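Local coordinates for pili retraction protein PilT (PDB 5FL3) that probably hydrolyses ATP to power the retraction of type IV pili, at residues R61-P66 / F101-R106; D155-N158 / A162-I165; E219-A224 / N248-F253; H331-Y336 / R357-K362. One frame throughout, in Å; residues are numbered along the deposited sequence.

Contact 1. Residues R61-P66 / F101-R106; sequences RALLTP and FGLVMR
L63 of helix 53-63 sets one methyl against two side chains of strand 100-108. Its CD1 is 3.7 Å from CD2 of L103. The same L63 CD1 is 4.1 Å from CE of M105. With chi2 at -176°, L63 CD1 lies anti to its own CA and forms the outer end of the side chain. L63 and M105 meet tip to tip, while L103 comes in at a slant. M105 bends at chi3 (55°), which turns its terminal methyl out of line with the rest of the chain. All three residues are buried. L29 and L94, from the two neighbouring strands, and I59 of the same helix also touch L103. The other side of the contact is looser. A62 is exposed on the helix. R61 is also exposed, and its guanidinium forms a salt bridge with E57. F101 CE2 is 4.7 Å from NH2 of R61, and the F101 ring packs on V56 and L72. T65 N-caps the next helix, 66-72. The arrangement is that of a helix laid on an antiparallel sheet, consistent with the PAS-like N-terminal domain of PilT-type ATPases.

Contact 2. Residues D155-N158 / A162-I165; sequences DHIN and AKNI
The amide of N158 is the flat group next to the contact with I165, and its polar atoms are engaged beyond the two segments. N158 OD1 accepts hydrogen bonds from the backbone N of K179 and of S181. N158 ND2 donates to the backbone O of K177. These three bonds hold the buried amide and fix its rotation against the chain leading to strand 182-187. A second flat group on this helix, the ring of H156, meets the ring of H160 edge to face, and its ND1 binds a glycerol that probably came from the crystallisation liquor.

Apolar atoms make the contact itself. I157 CG2 lies 3.6 Å from CD1 of I165, and the two side chains cross at a slant. In I157 this methyl is the branch anti to the backbone N, while CG1 takes the place beside the N (chi1 -69°). I165 is extended at chi2 (166°), which carries its CD1 out to the helix. I165 CD1 also lies 4.4 Å from CB of N158. K163 passes I157 at about a right angle, with its CD 4.2 Å from I157 CG2. S181 and V183 touch I165 as well, and A129 of helix 122-130 touches I157.

Helix 146-160 follows the P-loop, and a short loop leads from it into strand 164-169. The link from strand 134-139 through this helix to the parallel strand 164-169 is a beta-alpha-beta crossover of the P-loop NTPase fold.

Contact 3. Residues E219-A224 / N248-F253; sequences ETVEAA and NRIIDF
V221 of helix 218-230 divides its two methyls between I250 and F253. With chi1 at 166°, CG1 is anti to the backbone N and CG2 lies beside it. The CG1 branch meets CG2 of I250 at 4.0 Å. In I250 this methyl is the branch anti to the backbone N, and CG1 stands beside the N. The other methyl of V221 makes a CH-pi contact. V221 CG2 lies over one face of the F253 ring, 4.0 Å from the centroid and 19° off the ring normal. It sits toward the rim, with F253 CD2 the nearest ring atom at 3.8 Å. The opposite face of the ring carries the guanidinium of R249, whose NH1 is also offset toward the rim. R249 folds at chi2 (50°) to bring the group back over the ring. L238 of strand 233-238 touches I250 and F253, and L266 of helix 259-269 also touches I250. M215 packs against V221. The contact is therefore apolar and depends on how the methyls fit. The charge of R249 on the far face might polarise the ring slightly, but dispersion probably provides most of the attraction between the two segments.

Contact 4. Residues H331-Y336 / R357-K362; sequences HLVELY and RLLLTK
V333 of helix 328-337 is the bump of this contact. Its CG2 enters the hollow formed by L359 and L360 on helix 353-361. The floor of the hollow is backbone: V333 CG2 is 3.7 Å from N of L360. The walls are the two CB atoms. V333 CG2 is 4.0 Å from CB of L359 and 4.1 Å from CB of L360. This methyl is the branch beside the backbone N, with CG1 anti to it (chi1 156°). F356, one turn earlier on the second helix, also touches V333.

A second fit lies one turn along the first helix. L360 brings its forked end to the ring of Y336, and the two side chains cross at about a right angle. L360 CD1 is at the ring edge, close to the ring plane, 3.9 Å from Y336 CD2. The other fork, L360 CD2, is 3.9 Å from Y336 CE2. L360 CD2 also lies at the edge of the R357 guanidinium, in its plane.

The segment axes come within 9.6 Å and cross at -52°. Beyond the contact, L332 touches A290 and L335 touches V288, both of strand 287-295. H331 ND1 is hydrogen-bonded to the backbone N of L291. The contacts across the segments are carbon to carbon, apart from the L360 N beneath V333 CG2. With no polar bond between the segments, apolar shape fit probably governs how these C-terminal helices meet.

The four contacts follow one another along the chain, each closing before the next opens. Contact 1 sets helix 53-63 on the antiparallel sheet of the N-terminal part. Contact 2 joins helix 146-160 to strand 164-169 of the mixed sheet; contact 3 joins helices 218-230 and 243-251, which flank strand 233-238 in the chain. The centres of contacts 2 and 3 are 26 Å apart. Contact 4 joins helices at the C-terminal end, which pack near strand 287-295 at the edge of that sheet. Its centre is 48 Å from that of contact 1, on the opposite side of the chain's centre. None touches another, and none is at the ADP site that the P-loop helps to form.

Contact 1. Residues R61-P66 / F101-R106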
loop_
_atom_site.group_PDB
_atom_site.type_symbol
_atom_site.label_atom_id
_atom_site.label_comp_id
_atom_site.label_asym_id
_atom_site.label_seq_id
_atom_site.Cartn_x
_atom_site.Cartn_y
_atom_site.Cartn_z
ATOM N N ARG A 61 22.918 3.110 20.808
ATOM C CA ARG A 61 23.532 2.067 21.629
ATOM C C ARG A 61 22.519 1.418 22.578
ATOM O O ARG A 61 22.650 0.239 22.918
ATOM C CB ARG A 61 24.717 2.627 22.420
ATOM C CG ARG A 61 25.799 3.210 21.546
ATOM C CD ARG A 61 27.164 3.333 22.227
ATOM N NE ARG A 61 28.130 3.834 21.246
ATOM C CZ ARG A 61 28.850 3.060 20.434
ATOM N NH1 ARG A 61 28.745 1.737 20.513
ATOM N NH2 ARG A 61 29.683 3.602 19.551
ATOM N N ALA A 62 21.507 2.186 22.982
ATOM C CA ALA A 62 20.451 1.690 23.859
ATOM C C ALA A 62 19.512 0.719 23.154
ATOM O O ALA A 62 18.812 -0.045 23.808
ATOM C CB ALA A 62 19.661 2.844 24.419
ATOM N N LEU A 63 19.491 0.752 21.825
ATOM C CA LEU A 63 18.590 -0.096 21.051
ATOM C C LEU A 63 19.222 -1.402 20.558
ATOM O O LEU A 63 18.519 -2.362 20.262
ATOM C CB LEU A 63 18.044 0.686 19.856
ATOM C CG LEU A 63 17.140 1.843 20.266
ATOM C CD1 LEU A 63 16.571 2.509 19.045
ATOM C CD2 LEU A 63 16.032 1.342 21.168
ATOM N N LEU A 64 20.544 -1.439 20.475
ATOM C CA LEU A 64 21.238 -2.587 19.913
ATOM C C LEU A 64 21.640 -3.634 20.947
ATOM O O LEU A 64 21.930 -3.318 22.094
ATOM C CB LEU A 64 22.490 -2.126 19.178
ATOM C CG LEU A 64 22.272 -1.196 18.001
ATOM C CD1 LEU A 64 23.623 -0.695 17.520
ATOM C CD2 LEU A 64 21.503 -1.936 16.898
ATOM N N THR A 65 21.682 -4.888 20.516
ATOM C CA THR A 65 22.213 -5.955 21.341
ATOM C C THR A 65 23.734 -5.853 21.283
ATOM O O THR A 65 24.276 -5.236 20.357
ATOM C CB THR A 65 21.728 -7.338 20.864
ATOM O OG1 THR A 65 22.349 -7.667 19.613
ATOM C CG2 THR A 65 20.202 -7.344 20.709
ATOM N N PRO A 66 24.432 -6.420 22.285
ATOM C CA PRO A 66 25.895 -6.286 22.301
ATOM C C PRO A 66 26.589 -6.840 21.052
ATOM O O PRO A 66 27.608 -6.283 20.621
ATOM C CB PRO A 66 26.292 -7.062 23.558
ATOM C CG PRO A 66 25.121 -6.854 24.479
ATOM C CD PRO A 66 23.916 -6.936 23.570
ATOM N N PHE A 101 25.645 9.612 13.719
ATOM C CA PHE A 101 24.631 8.567 13.563
ATOM C C PHE A 101 23.263 9.181 13.328
ATOM O O PHE A 101 22.954 10.286 13.806
ATOM C CB PHE A 101 24.579 7.626 14.771
ATOM C CG PHE A 101 25.679 6.601 14.785
ATOM C CD1 PHE A 101 25.840 5.719 13.726
ATOM C CD2 PHE A 101 26.568 6.524 15.847
ATOM C CE1 PHE A 101 26.868 4.770 13.723
ATOM C CE2 PHE A 101 27.594 5.570 15.854
ATOM C CZ PHE A 101 27.738 4.694 14.792
ATOM N N GLY A 102 22.465 8.463 12.552
ATOM C CA GLY A 102 21.072 8.799 12.338
ATOM C C GLY A 102 20.233 7.562 12.571
ATOM O O GLY A 102 20.730 6.440 12.540
ATOM N N LEU A 103 18.943 7.755 12.789
ATOM C CA LEU A 103 18.079 6.639 13.105
ATOM C C LEU A 103 16.699 6.868 12.519
ATOM O O LEU A 103 16.088 7.927 12.710
ATOM C CB LEU A 103 18.000 6.459 14.617
ATOM C CG LEU A 103 17.763 5.068 15.201
ATOM C CD1 LEU A 103 18.809 4.113 14.686
ATOM C CD2 LEU A 103 17.776 5.119 16.733
ATOM N N VAL A 104 16.215 5.892 11.764
ATOM C CA VAL A 104 14.860 5.969 11.247
ATOM C C VAL A 104 14.130 4.710 11.660
ATOM O O VAL A 104 14.529 3.608 11.302
ATOM C CB VAL A 104 14.804 6.131 9.717
ATOM C CG1 VAL A 104 13.357 6.142 9.268
ATOM C CG2 VAL A 104 15.495 7.419 9.288
ATOM N N MET A 105 13.072 4.887 12.438
ATOM C CA MET A 105 12.323 3.771 12.972
ATOM C C MET A 105 10.939 3.724 12.346
ATOM O O MET A 105 10.228 4.738 12.347
ATOM C CB MET A 105 12.224 3.901 14.481
ATOM C CG MET A 105 13.543 4.262 15.099
ATOM S SD MET A 105 13.453 4.310 16.888
ATOM C CE MET A 105 12.828 2.672 17.261
ATOM N N ARG A 106 10.564 2.570 11.794
ATOM C CA ARG A 106 9.203 2.388 11.268
ATOM C C ARG A 106 8.351 1.501 12.183
ATOM O O ARG A 106 8.787 0.426 12.609
ATOM C CB ARG A 106 9.250 1.788 9.863
ATOM C CG ARG A 106 7.881 1.526 9.261
ATOM C CD ARG A 106 8.024 0.960 7.860
ATOM N NE ARG A 106 8.945 -0.177 7.863
ATOM C CZ ARG A 106 8.586 -1.429 8.139
ATOM N NH1 ARG A 106 7.315 -1.707 8.428
ATOM N NH2 ARG A 106 9.494 -2.401 8.130
#

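Contact 2. Residues D155-N158 / A162-I165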
loop_
_atom_site.group_PDB
_atom_site.type_symbol
_atom_site.label_atom_id
_atom_site.label_comp_id
_atom_site.label_asym_id
_atom_site.label_seq_id
_atom_site.Cartn_x
_atom_site.Cartn_y
_atom_site.Cartn_z
ATOM N N ASP A 155 -7.089 -9.273 5.970
ATOM C CA ASP A 155 -7.687 -9.503 7.279
ATOM C C ASP A 155 -9.106 -10.035 7.148
ATOM O O ASP A 155 -9.547 -10.872 7.923
ATOM C CB ASP A 155 -7.674 -8.195 8.081
ATOM C CG ASP A 155 -8.239 -8.352 9.482
ATOM O OD1 ASP A 155 -7.612 -9.060 10.301
ATOM O OD2 ASP A 155 -9.299 -7.743 9.766
ATOM N N HIS A 156 -9.815 -9.535 6.149
ATOM C CA HIS A 156 -11.191 -9.926 5.924
ATOM C C HIS A 156 -11.284 -11.359 5.498
ATOM O O HIS A 156 -12.166 -12.093 5.945
ATOM C CB HIS A 156 -11.837 -9.063 4.858
ATOM C CG HIS A 156 -13.254 -9.443 4.583
ATOM N ND1 HIS A 156 -14.287 -9.131 5.444
ATOM C CD2 HIS A 156 -13.807 -10.130 3.557
ATOM C CE1 HIS A 156 -15.418 -9.596 4.950
ATOM N NE2 HIS A 156 -15.156 -10.208 3.807
ATOM N N ILE A 157 -10.381 -11.729 4.593
ATOM C CA ILE A 157 -10.220 -13.103 4.127
ATOM C C ILE A 157 -9.836 -14.038 5.286
ATOM O O ILE A 157 -10.436 -15.102 5.496
ATOM C CB ILE A 157 -9.149 -13.163 3.015
ATOM C CG1 ILE A 157 -9.673 -12.483 1.753
ATOM C CG2 ILE A 157 -8.740 -14.594 2.721
ATOM C CD1 ILE A 157 -8.628 -12.291 0.701
ATOM N N ASN A 158 -8.844 -13.602 6.052
ATOM C CA ASN A 158 -8.309 -14.374 7.162
ATOM C C ASN A 158 -9.397 -14.679 8.188
ATOM O O ASN A 158 -9.310 -15.670 8.921
ATOM C CB ASN A 158 -7.135 -13.600 7.802
ATOM C CG ASN A 158 -6.534 -14.290 9.037
ATOM O OD1 ASN A 158 -6.529 -15.520 9.168
ATOM N ND2 ASN A 158 -6.008 -13.478 9.943
ATOM N N ALA A 162 -11.232 -20.138 5.128
ATOM C CA ALA A 162 -10.150 -21.038 5.525
ATOM C C ALA A 162 -9.193 -21.250 4.346
ATOM O O ALA A 162 -9.355 -22.168 3.550
ATOM C CB ALA A 162 -10.702 -22.361 6.020
ATOM N N LYS A 163 -8.197 -20.380 4.250
ATOM C CA LYS A 163 -7.324 -20.353 3.099
ATOM C C LYS A 163 -5.853 -20.274 3.464
ATOM O O LYS A 163 -5.474 -19.921 4.588
ATOM C CB LYS A 163 -7.704 -19.174 2.200
ATOM C CG LYS A 163 -8.924 -19.470 1.352
ATOM C CD LYS A 163 -9.550 -18.218 0.814
ATOM C CE LYS A 163 -10.853 -18.548 0.079
ATOM N NZ LYS A 163 -10.617 -19.098 -1.290
ATOM N N ASN A 164 -5.014 -20.624 2.504
ATOM C CA ASN A 164 -3.601 -20.400 2.684
ATOM C C ASN A 164 -3.179 -19.103 1.963
ATOM O O ASN A 164 -3.201 -19.011 0.736
ATOM C CB ASN A 164 -2.823 -21.601 2.182
ATOM C CG ASN A 164 -1.370 -21.502 2.502
ATOM O OD1 ASN A 164 -0.992 -20.997 3.572
ATOM N ND2 ASN A 164 -0.527 -21.963 1.577
ATOM N N ILE A 165 -2.820 -18.098 2.742
ATOM C CA ILE A 165 -2.475 -16.776 2.228
ATOM C C ILE A 165 -0.987 -16.544 2.342
ATOM O O ILE A 165 -0.448 -16.550 3.453
ATOM C CB ILE A 165 -3.174 -15.664 3.004
ATOM C CG1 ILE A 165 -4.706 -15.807 2.934
ATOM C CG2 ILE A 165 -2.718 -14.340 2.507
ATOM C CD1 ILE A 165 -5.430 -14.912 3.967
#

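Contact 3. Residues E219-A224 / N248-F253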
loop_
_atom_site.group_PDB
_atom_site.type_symbol
_atom_site.label_atom_id
_atom_site.label_comp_id
_atom_site.label_asym_id
_atom_site.label_seq_id
_atom_site.Cartn_x
_atom_site.Cartn_y
_atom_site.Cartn_z
ATOM N N GLU A 219 8.999 -9.664 -15.516
ATOM C CA GLU A 219 9.040 -11.040 -15.039
ATOM C C GLU A 219 8.014 -11.238 -13.936
ATOM O O GLU A 219 7.192 -12.159 -13.996
ATOM C CB GLU A 219 10.441 -11.401 -14.526
ATOM C CG GLU A 219 11.528 -11.547 -15.597
ATOM C CD GLU A 219 11.958 -10.223 -16.247
ATOM O OE1 GLU A 219 11.776 -9.154 -15.628
ATOM O OE2 GLU A 219 12.490 -10.258 -17.382
ATOM N N THR A 220 8.065 -10.363 -12.938
ATOM C CA THR A 220 7.105 -10.374 -11.842
ATOM C C THR A 220 5.669 -10.068 -12.296
ATOM O O THR A 220 4.723 -10.692 -11.812
ATOM C CB THR A 220 7.512 -9.376 -10.766
ATOM O OG1 THR A 220 8.865 -9.641 -10.378
ATOM C CG2 THR A 220 6.631 -9.520 -9.565
ATOM N N VAL A 221 5.493 -9.124 -13.220
ATOM C CA VAL A 221 4.142 -8.786 -13.681
ATOM C C VAL A 221 3.541 -9.989 -14.402
ATOM O O VAL A 221 2.381 -10.355 -14.174
ATOM C CB VAL A 221 4.130 -7.523 -14.617
ATOM C CG1 VAL A 221 2.810 -7.386 -15.358
ATOM C CG2 VAL A 221 4.410 -6.264 -13.823
ATOM N N GLU A 222 4.338 -10.617 -15.261
ATOM C CA GLU A 222 3.859 -11.773 -16.018
ATOM C C GLU A 222 3.540 -12.937 -15.078
ATOM O O GLU A 222 2.511 -13.605 -15.229
ATOM C CB GLU A 222 4.888 -12.206 -17.068
ATOM C CG GLU A 222 4.347 -13.228 -18.076
ATOM C CD GLU A 222 5.322 -13.529 -19.211
ATOM O OE1 GLU A 222 6.538 -13.499 -18.964
ATOM O OE2 GLU A 222 4.877 -13.792 -20.350
ATOM N N ALA A 223 4.424 -13.163 -14.107
ATOM C CA ALA A 223 4.275 -14.278 -13.185
ATOM C C ALA A 223 3.002 -14.095 -12.399
ATOM O O ALA A 223 2.236 -15.044 -12.208
ATOM C CB ALA A 223 5.473 -14.381 -12.250
ATOM N N ALA A 224 2.774 -12.860 -11.959
ATOM C CA ALA A 224 1.585 -12.543 -11.189
ATOM C C ALA A 224 0.319 -12.744 -12.025
ATOM O O ALA A 224 -0.675 -13.252 -11.525
ATOM C CB ALA A 224 1.666 -11.142 -10.664
ATOM N N ASN A 248 -2.408 0.516 -18.922
ATOM C CA ASN A 248 -1.378 0.790 -19.918
ATOM C C ASN A 248 0.004 0.496 -19.399
ATOM O O ASN A 248 0.875 0.045 -20.146
ATOM C CB ASN A 248 -1.454 2.235 -20.384
ATOM C CG ASN A 248 -2.649 2.485 -21.254
ATOM O OD1 ASN A 248 -3.000 1.647 -22.084
ATOM N ND2 ASN A 248 -3.308 3.623 -21.055
ATOM N N ARG A 249 0.203 0.735 -18.111
ATOM C CA ARG A 249 1.517 0.498 -17.529
ATOM C C ARG A 249 1.907 -0.983 -17.536
ATOM O O ARG A 249 3.031 -1.320 -17.909
ATOM C CB ARG A 249 1.579 1.032 -16.109
ATOM C CG ARG A 249 2.991 1.128 -15.603
ATOM C CD ARG A 249 3.863 1.850 -16.625
ATOM N NE ARG A 249 5.280 1.693 -16.325
ATOM C CZ ARG A 249 6.036 0.698 -16.776
ATOM N NH1 ARG A 249 5.508 -0.235 -17.554
ATOM N NH2 ARG A 249 7.320 0.640 -16.445
ATOM N N ILE A 250 0.980 -1.844 -17.111
ATOM C CA ILE A 250 1.132 -3.286 -17.219
ATOM C C ILE A 250 1.499 -3.763 -18.622
ATOM O O ILE A 250 2.394 -4.592 -18.780
ATOM C CB ILE A 250 -0.160 -4.007 -16.787
ATOM C CG1 ILE A 250 -0.302 -3.931 -15.277
ATOM C CG2 ILE A 250 -0.164 -5.462 -17.261
ATOM C CD1 ILE A 250 -1.682 -3.798 -14.847
ATOM N N ILE A 251 0.801 -3.251 -19.631
ATOM C CA ILE A 251 1.085 -3.625 -21.014
ATOM C C ILE A 251 2.453 -3.090 -21.454
ATOM O O ILE A 251 3.231 -3.812 -22.087
ATOM C CB ILE A 251 0.006 -3.113 -21.983
ATOM C CG1 ILE A 251 -1.327 -3.787 -21.682
ATOM C CG2 ILE A 251 0.423 -3.367 -23.428
ATOM C CD1 ILE A 251 -2.529 -3.015 -22.178
ATOM N N ASP A 252 2.761 -1.843 -21.094
ATOM C CA ASP A 252 4.041 -1.245 -21.455
ATOM C C ASP A 252 5.234 -1.931 -20.797
ATOM O O ASP A 252 6.374 -1.582 -21.080
ATOM C CB ASP A 252 4.058 0.253 -21.116
ATOM C CG ASP A 252 3.240 1.088 -22.100
ATOM O OD1 ASP A 252 2.711 0.537 -23.097
ATOM O OD2 ASP A 252 3.133 2.302 -21.884
ATOM N N PHE A 253 4.993 -2.899 -19.923
ATOM C CA PHE A 253 6.102 -3.682 -19.387
ATOM C C PHE A 253 6.668 -4.650 -20.434
ATOM O O PHE A 253 7.767 -5.175 -20.270
ATOM C CB PHE A 253 5.666 -4.478 -18.162
ATOM C CG PHE A 253 5.908 -3.787 -16.869
ATOM C CD1 PHE A 253 7.186 -3.687 -16.358
ATOM C CD2 PHE A 253 4.852 -3.245 -16.150
ATOM C CE1 PHE A 253 7.413 -3.052 -15.155
ATOM C CE2 PHE A 253 5.071 -2.616 -14.946
ATOM C CZ PHE A 253 6.351 -2.515 -14.449
#

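Contact 4. Residues H331-Y336 / R357-K362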
loop_
_atom_site.group_PDB
_atom_site.type_symbol
_atom_site.label_atom_id
_atom_site.label_comp_id
_atom_site.label_asym_id
_atom_site.label_seq_id
_atom_site.Cartn_x
_atom_site.Cartn_y
_atom_site.Cartn_z
ATOM N N HIS A 331 -15.673 10.450 -7.433
ATOM C CA HIS A 331 -15.608 10.320 -5.987
ATOM C C HIS A 331 -15.253 11.654 -5.352
ATOM O O HIS A 331 -15.652 11.916 -4.219
ATOM C CB HIS A 331 -14.605 9.242 -5.570
ATOM C CG HIS A 331 -14.686 8.874 -4.120
ATOM N ND1 HIS A 331 -13.572 8.758 -3.314
ATOM C CD2 HIS A 331 -15.750 8.603 -3.326
ATOM C CE1 HIS A 331 -13.948 8.433 -2.090
ATOM N NE2 HIS A 331 -15.266 8.331 -2.069
ATOM N N LEU A 332 -14.517 12.491 -6.085
ATOM C CA LEU A 332 -14.048 13.785 -5.567
ATOM C C LEU A 332 -15.206 14.756 -5.365
ATOM O O LEU A 332 -15.323 15.384 -4.309
ATOM C CB LEU A 332 -13.016 14.407 -6.502
ATOM C CG LEU A 332 -11.596 13.845 -6.422
ATOM C CD1 LEU A 332 -10.732 14.397 -7.550
ATOM C CD2 LEU A 332 -10.947 14.114 -5.056
ATOM N N VAL A 333 -16.045 14.878 -6.393
ATOM C CA VAL A 333 -17.337 15.548 -6.285
ATOM C C VAL A 333 -18.054 15.130 -4.999
ATOM O O VAL A 333 -18.433 15.975 -4.179
ATOM C CB VAL A 333 -18.230 15.230 -7.505
ATOM C CG1 VAL A 333 -19.688 15.389 -7.153
ATOM C CG2 VAL A 333 -17.850 16.105 -8.694
ATOM N N GLU A 334 -18.196 13.821 -4.816
ATOM C CA GLU A 334 -18.876 13.261 -3.654
ATOM C C GLU A 334 -18.183 13.645 -2.343
ATOM O O GLU A 334 -18.837 13.882 -1.333
ATOM C CB GLU A 334 -18.965 11.737 -3.798
ATOM C CG GLU A 334 -19.730 11.042 -2.690
ATOM C CD GLU A 334 -19.904 9.547 -2.938
ATOM O OE1 GLU A 334 -19.556 9.067 -4.047
ATOM O OE2 GLU A 334 -20.387 8.851 -2.014
ATOM N N LEU A 335 -16.857 13.713 -2.361
ATOM C CA LEU A 335 -16.102 14.097 -1.167
ATOM C C LEU A 335 -16.216 15.597 -0.906
ATOM O O LEU A 335 -16.372 16.021 0.242
ATOM C CB LEU A 335 -14.622 13.680 -1.291
ATOM C CG LEU A 335 -14.355 12.176 -1.110
ATOM C CD1 LEU A 335 -13.012 11.765 -1.695
ATOM C CD2 LEU A 335 -14.459 11.770 0.367
ATOM N N TYR A 336 -16.133 16.390 -1.976
ATOM C CA TYR A 336 -16.272 17.840 -1.871
ATOM C C TYR A 336 -17.659 18.247 -1.372
ATOM O O TYR A 336 -17.756 18.945 -0.356
ATOM C CB TYR A 336 -15.997 18.534 -3.201
ATOM C CG TYR A 336 -16.208 20.018 -3.089
ATOM C CD1 TYR A 336 -15.406 20.781 -2.252
ATOM C CD2 TYR A 336 -17.233 20.657 -3.776
ATOM C CE1 TYR A 336 -15.594 22.138 -2.119
ATOM C CE2 TYR A 336 -17.428 22.024 -3.655
ATOM C CZ TYR A 336 -16.604 22.762 -2.821
ATOM O OH TYR A 336 -16.782 24.127 -2.673
ATOM N N ARG A 357 -15.645 20.386 -12.493
ATOM C CA ARG A 357 -16.632 21.436 -12.216
ATOM C C ARG A 357 -17.943 21.190 -12.969
ATOM O O ARG A 357 -19.022 21.444 -12.441
ATOM C CB ARG A 357 -16.068 22.822 -12.547
ATOM C CG ARG A 357 -17.048 23.990 -12.302
ATOM C CD ARG A 357 -17.570 24.085 -10.851
ATOM N NE ARG A 357 -18.401 25.282 -10.658
ATOM C CZ ARG A 357 -19.240 25.483 -9.639
ATOM N NH1 ARG A 357 -19.384 24.557 -8.700
ATOM N NH2 ARG A 357 -19.945 26.613 -9.571
ATOM N N LEU A 358 -17.842 20.685 -14.193
ATOM C CA LEU A 358 -19.012 20.186 -14.903
ATOM C C LEU A 358 -19.786 19.224 -14.013
ATOM O O LEU A 358 -20.915 19.500 -13.604
ATOM C CB LEU A 358 -18.607 19.483 -16.199
ATOM C CG LEU A 358 -18.057 20.363 -17.314
ATOM C CD1 LEU A 358 -17.783 19.529 -18.557
ATOM C CD2 LEU A 358 -19.032 21.484 -17.613
ATOM N N LEU A 359 -19.148 18.099 -13.713
ATOM C CA LEU A 359 -19.710 17.071 -12.848
ATOM C C LEU A 359 -20.249 17.627 -11.526
ATOM O O LEU A 359 -21.305 17.200 -11.049
ATOM C CB LEU A 359 -18.647 16.011 -12.568
ATOM C CG LEU A 359 -19.022 14.553 -12.804
ATOM C CD1 LEU A 359 -19.173 14.266 -14.289
ATOM C CD2 LEU A 359 -17.976 13.646 -12.194
ATOM N N LEU A 360 -19.522 18.580 -10.946
ATOM C CA LEU A 360 -19.909 19.184 -9.671
ATOM C C LEU A 360 -21.208 19.960 -9.785
ATOM O O LEU A 360 -22.105 19.791 -8.958
ATOM C CB LEU A 360 -18.807 20.108 -9.144
ATOM C CG LEU A 360 -19.168 20.918 -7.897
ATOM C CD1 LEU A 360 -19.595 20.014 -6.756
ATOM C CD2 LEU A 360 -18.004 21.794 -7.472
ATOM N N THR A 361 -21.310 20.798 -10.820
ATOM C CA THR A 361 -22.470 21.684 -11.003
ATOM C C THR A 361 -23.789 20.913 -10.935
ATOM O O THR A 361 -24.840 21.479 -10.604
ATOM C CB THR A 361 -22.408 22.456 -12.350
ATOM O OG1 THR A 361 -22.120 21.547 -13.420
ATOM C CG2 THR A 361 -21.347 23.548 -12.305
ATOM N N LYS A 362 -23.718 19.615 -11.223
ATOM C CA LYS A 362 -24.873 18.738 -11.144
ATOM C C LYS A 362 -25.100 18.214 -9.728
ATOM O O LYS A 362 -25.481 17.059 -9.536
ATOM C CB LYS A 362 -24.692 17.594 -12.119
ATOM C CG LYS A 362 -24.134 18.069 -13.437
ATOM C CD LYS A 362 -23.580 16.915 -14.246
ATOM C CE LYS A 362 -24.107 16.937 -15.676
ATOM N NZ LYS A 362 -23.600 15.788 -16.479
#